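Local coordinates for sulfhydryl oxidase 1 (Homo sapiens, PDB 3LLK), which catalyses the oxidation of thiols to disulfides with bound FAD, probably passing the electrons on to molecular oxygen, as sulfhydryl oxidases do, at residues 47-52 with 68-73; 60-65 with 96-101. All coordinates share one frame; numbering follows the deposited sequence.

In the fold
Helix 60-75 serves two contacts, one toward each of its ends, and they illustrate how one helix can meet quite different neighbours. In contact 1 its later turns lie antiparallel against helix 39-55, and four of the five touching residues are buried. Contact 2 uses its first turns, where Val98 at the end of helix 95-98 and Leu99 just after it pack on a partly buried patch that includes the exposed Leu61. Their centres are about 14 Å apart. Both rely on apolar packing without hydrogen bonds across the interface, but contact 1 also admits an asparagine amide, whereas the side chains of contact 2 that touch are purely hydrocarbon.

Contact 1 of 2, residues 47-52 with 68-73; sequences KFVAVL and SVNEWL
Val49 and Asn70 lie where the backbones of 47-52 and 68-73 come nearest, with their CA atoms 5.8 Å apart. The two segments belong to consecutive helices joined by a short connection, an antiparallel helical hairpin: their local axes approach to 9.1 Å, with an angle of 147° between their directions. Asn70 can be followed outward from the backbone. Its CB rests against CG1 of Val49 at 3.9 Å, and the two side chains then slide past each other in opposite directions. With CG anti to the backbone N (chi1 -169°), the amide is carried on across the interface to the main chain of the facing helix, where CG lies 3.9 Å from CA of Ala50. The amide meets that CA at a tilt, with OD1 at 3.8 Å and ND2 nearest at 3.5 Å, and makes no hydrogen bond across the interface. ND2 also nears Ala50 N and the CG1 methyl of Val49. Cut back to an alanine, the residue would still offer its CA and CB to Val49, but the amide's cover over the Ala50 backbone would be lost, probably opening a gap there. Val49 fills the space from the other direction. Its CG1 reaches the backbone of the second helix, 3.6 Å from CA of Asn70, while CG2 meets CD1 of Leu73 tip to tip at 3.7 Å. Thus one valine divides its two methyls between successive turns of the partner helix. Beyond the hairpin, helix 60-75 is backed by helix 83-92, with Phe86 touching Val69, Trp72 and Leu73. On the far flank of helix 39-55, Phe48 packs on Phe126 and Leu129 of helix 118-134 and on Ile26 of helix 16-30, which places this pair between other helices.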
# COMPACT_ATOMS: atom_id res chain seq x y z
N LYS A 47 -7.34 -1.28 12.56
CA LYS A 47 -6.90 0.07 12.25
C LYS A 47 -6.67 0.21 10.75
O LYS A 47 -6.98 1.24 10.16
CB LYS A 47 -5.62 0.43 13.01
CG LYS A 47 -5.86 0.73 14.49
CD LYS A 47 -4.58 1.10 15.21
CE LYS A 47 -4.85 1.40 16.69
NZ LYS A 47 -3.60 1.55 17.49
N PHE A 48 -6.12 -0.83 10.13
CA PHE A 48 -5.85 -0.80 8.69
C PHE A 48 -7.16 -0.85 7.89
O PHE A 48 -7.30 -0.14 6.90
CB PHE A 48 -4.94 -1.96 8.27
CG PHE A 48 -4.44 -1.87 6.86
CD1 PHE A 48 -3.50 -0.91 6.49
CD2 PHE A 48 -4.93 -2.73 5.88
CE1 PHE A 48 -3.05 -0.81 5.18
CE2 PHE A 48 -4.49 -2.64 4.56
CZ PHE A 48 -3.54 -1.68 4.21
N VAL A 49 -8.10 -1.68 8.32
CA VAL A 49 -9.38 -1.78 7.62
C VAL A 49 -10.13 -0.46 7.77
O VAL A 49 -10.81 -0.03 6.84
CB VAL A 49 -10.25 -2.96 8.17
CG1 VAL A 49 -11.65 -2.89 7.61
CG2 VAL A 49 -9.62 -4.28 7.79
N ALA A 50 -10.01 0.18 8.94
CA ALA A 50 -10.65 1.47 9.16
C ALA A 50 -10.06 2.46 8.16
O ALA A 50 -10.79 3.26 7.57
CB ALA A 50 -10.39 1.97 10.59
N VAL A 51 -8.75 2.39 7.96
CA VAL A 51 -8.07 3.26 7.00
C VAL A 51 -8.56 2.98 5.57
O VAL A 51 -8.82 3.91 4.81
CB VAL A 51 -6.53 3.10 7.09
CG1 VAL A 51 -5.85 3.77 5.91
CG2 VAL A 51 -6.02 3.73 8.38
N LEU A 52 -8.69 1.71 5.22
CA LEU A 52 -9.17 1.36 3.88
C LEU A 52 -10.59 1.86 3.66
O LEU A 52 -10.89 2.49 2.63
CB LEU A 52 -9.13 -0.16 3.68
CG LEU A 52 -7.73 -0.78 3.72
CD1 LEU A 52 -7.87 -2.30 3.69
CD2 LEU A 52 -6.90 -0.28 2.53
N SER A 68 -18.69 -2.33 5.10
CA SER A 68 -19.40 -3.45 5.73
C SER A 68 -18.44 -4.33 6.54
O SER A 68 -18.79 -4.80 7.62
CB SER A 68 -20.12 -4.30 4.66
OG SER A 68 -20.85 -5.36 5.25
N VAL A 69 -17.23 -4.54 6.03
CA VAL A 69 -16.25 -5.35 6.74
C VAL A 69 -15.76 -4.56 7.95
O VAL A 69 -15.62 -5.11 9.04
CB VAL A 69 -15.04 -5.70 5.85
CG1 VAL A 69 -13.99 -6.42 6.68
CG2 VAL A 69 -15.50 -6.60 4.69
N ASN A 70 -15.51 -3.27 7.76
CA ASN A 70 -15.05 -2.40 8.83
C ASN A 70 -16.03 -2.44 10.00
O ASN A 70 -15.63 -2.63 11.15
CB ASN A 70 -14.93 -0.96 8.32
CG ASN A 70 -14.21 -0.05 9.31
OD1 ASN A 70 -14.47 1.15 9.37
ND2 ASN A 70 -13.29 -0.62 10.07
N GLU A 71 -17.32 -2.28 9.69
CA GLU A 71 -18.36 -2.30 10.72
C GLU A 71 -18.50 -3.66 11.40
O GLU A 71 -18.73 -3.74 12.61
CB GLU A 71 -19.71 -1.87 10.12
CG GLU A 71 -19.77 -0.39 9.78
CD GLU A 71 -19.26 0.48 10.92
OE1 GLU A 71 -19.72 0.31 12.07
OE2 GLU A 71 -18.39 1.35 10.67
N TRP A 72 -18.35 -4.73 10.63
CA TRP A 72 -18.42 -6.06 11.21
C TRP A 72 -17.31 -6.22 12.25
O TRP A 72 -17.53 -6.77 13.33
CB TRP A 72 -18.26 -7.13 10.13
CG TRP A 72 -18.33 -8.52 10.68
CD1 TRP A 72 -19.46 -9.24 10.94
CD2 TRP A 72 -17.22 -9.35 11.05
NE1 TRP A 72 -19.13 -10.47 11.46
CE2 TRP A 72 -17.76 -10.56 11.54
CE3 TRP A 72 -15.83 -9.18 11.03
CZ2 TRP A 72 -16.95 -11.61 11.99
CZ3 TRP A 72 -15.02 -10.23 11.48
CH2 TRP A 72 -15.59 -11.43 11.96
N LEU A 73 -16.11 -5.76 11.90
CA LEU A 73 -14.96 -5.85 12.80
C LEU A 73 -15.20 -5.04 14.07
O LEU A 73 -14.92 -5.51 15.18
CB LEU A 73 -13.69 -5.33 12.12
CG LEU A 73 -13.02 -6.25 11.10
CD1 LEU A 73 -11.89 -5.52 10.39
CD2 LEU A 73 -12.49 -7.48 11.83

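Contact 2 of 2, residues 60-65 with 96-101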
# COMPACT_ATOMS: atom_id res chain seq x y z
N PRO A 60 -18.12 2.25 -5.98
CA PRO A 60 -19.23 2.09 -5.03
C PRO A 60 -19.38 0.71 -4.39
O PRO A 60 -19.51 0.61 -3.17
CB PRO A 60 -20.45 2.50 -5.86
CG PRO A 60 -20.04 2.15 -7.26
CD PRO A 60 -18.63 2.67 -7.30
N LEU A 61 -19.37 -0.35 -5.18
CA LEU A 61 -19.51 -1.68 -4.61
C LEU A 61 -18.36 -2.03 -3.66
O LEU A 61 -18.58 -2.63 -2.61
CB LEU A 61 -19.58 -2.74 -5.72
CG LEU A 61 -20.95 -3.08 -6.31
CD1 LEU A 61 -20.77 -4.08 -7.45
CD2 LEU A 61 -21.84 -3.65 -5.22
N VAL A 62 -17.14 -1.65 -4.04
CA VAL A 62 -15.97 -1.93 -3.23
C VAL A 62 -15.96 -1.09 -1.95
O VAL A 62 -15.63 -1.59 -0.87
CB VAL A 62 -14.66 -1.69 -4.03
CG1 VAL A 62 -13.43 -1.80 -3.12
CG2 VAL A 62 -14.56 -2.71 -5.15
N GLN A 63 -16.34 0.18 -2.05
CA GLN A 63 -16.36 1.02 -0.87
C GLN A 63 -17.44 0.53 0.09
O GLN A 63 -17.26 0.59 1.31
CB GLN A 63 -16.61 2.48 -1.26
CG GLN A 63 -15.77 3.47 -0.47
CD GLN A 63 -14.30 3.07 -0.39
OE1 GLN A 63 -13.72 2.55 -1.35
NE2 GLN A 63 -13.69 3.32 0.76
N ASN A 64 -18.56 0.05 -0.45
CA ASN A 64 -19.63 -0.46 0.39
C ASN A 64 -19.15 -1.73 1.09
O ASN A 64 -19.48 -1.99 2.24
CB ASN A 64 -20.88 -0.78 -0.45
CG ASN A 64 -22.00 -1.38 0.38
OD1 ASN A 64 -22.60 -0.70 1.22
ND2 ASN A 64 -22.28 -2.67 0.17
N PHE A 65 -18.37 -2.53 0.37
CA PHE A 65 -17.83 -3.77 0.90
C PHE A 65 -16.85 -3.48 2.05
O PHE A 65 -16.91 -4.13 3.10
CB PHE A 65 -17.10 -4.51 -0.23
CG PHE A 65 -16.24 -5.64 0.25
CD1 PHE A 65 -16.79 -6.86 0.61
CD2 PHE A 65 -14.86 -5.48 0.31
CE1 PHE A 65 -15.98 -7.90 1.04
CE2 PHE A 65 -14.04 -6.52 0.74
CZ PHE A 65 -14.61 -7.73 1.10
N GLY A 96 -15.75 -12.09 -3.24
CA GLY A 96 -15.34 -12.71 -4.49
C GLY A 96 -16.03 -12.05 -5.67
O GLY A 96 -15.43 -11.84 -6.72
N ALA A 97 -17.30 -11.71 -5.50
CA ALA A 97 -18.05 -11.05 -6.57
C ALA A 97 -17.61 -9.59 -6.69
O ALA A 97 -17.39 -9.08 -7.79
CB ALA A 97 -19.56 -11.14 -6.28
N VAL A 98 -17.48 -8.92 -5.54
CA VAL A 98 -17.06 -7.52 -5.49
C VAL A 98 -15.63 -7.29 -5.96
O VAL A 98 -15.36 -6.35 -6.70
CB VAL A 98 -17.22 -6.97 -4.05
CG1 VAL A 98 -16.70 -5.54 -3.97
CG2 VAL A 98 -18.68 -7.04 -3.63
N LEU A 99 -14.69 -8.13 -5.53
CA LEU A 99 -13.31 -7.97 -5.95
C LEU A 99 -13.02 -8.97 -7.07
O LEU A 99 -13.21 -8.66 -8.24
CB LEU A 99 -12.35 -8.17 -4.77
CG LEU A 99 -12.55 -7.15 -3.63
CD1 LEU A 99 -11.70 -7.55 -2.42
CD2 LEU A 99 -12.17 -5.75 -4.12
N ALA A 100 -12.59 -10.17 -6.71
CA ALA A 100 -12.29 -11.20 -7.70
C ALA A 100 -11.83 -12.47 -7.01
O ALA A 100 -11.49 -12.44 -5.82
CB ALA A 100 -11.22 -10.71 -8.67
N LYS A 101 -11.83 -13.57 -7.74
CA LYS A 101 -11.41 -14.86 -7.20
C LYS A 101 -9.89 -15.01 -7.28
O LYS A 101 -9.25 -15.54 -6.36
CB LYS A 101 -12.07 -16.00 -7.98
CG LYS A 101 -13.58 -15.92 -8.08
CD LYS A 101 -14.26 -16.19 -6.75
CE LYS A 101 -15.76 -16.36 -6.94
NZ LYS A 101 -16.45 -16.70 -5.66
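Val62 and Val98 mark the closest backbone approach, 6.1 Å between CA atoms, where the opening turns of helix 60-75 face the end of helix 95-98 and Leu99 departs from helical geometry (phi -100°, psi -89°). The contact belongs to the mainly helical fold of the FAD-dependent sulfhydryl oxidases, in the half of the chain that is probably the degenerate member of its pseudo-dimer, since the residues lining the flavin pocket come later in the sequence. Val98 is the central piece. Its CG1, anti to the backbone N (chi1 176°), projects at the facing helix and is met there by three groups of the first turn and a half: Val62 CG2 at 3.7 Å, Phe65 CB at 3.9 Å and the carbonyl O of Leu61, also at 3.7 Å. That carbonyl already accepts the helical bond from Phe65 N, so the methyl merely packs against an oxygen that is satisfied. The side chains of Val62 and Val98 cross obliquely. Leu99 extends the apolar surface past the end of the short helix: although its first bond does not aim at helix 60-75, the branched end comes round to it, crossing both Val62 and Phe65 at about a right angle. Val62 CG2 thus touches both residues of the other segment, Leu99 CD2 at 4.0 Å as well as the Val98 methyl. Helix 16-30 closes the patch from a further direction, with Glu20 touching both Val62 and Leu99, Leu23 on Val62 and Leu27 on Phe65. The result is the last residue of a helix and the one that follows it seated on the start of another helix by hydrocarbon groups. Leu99 spends CD2 on the valine, and its CD1 lies 4.1 Å from CE2 of Phe65.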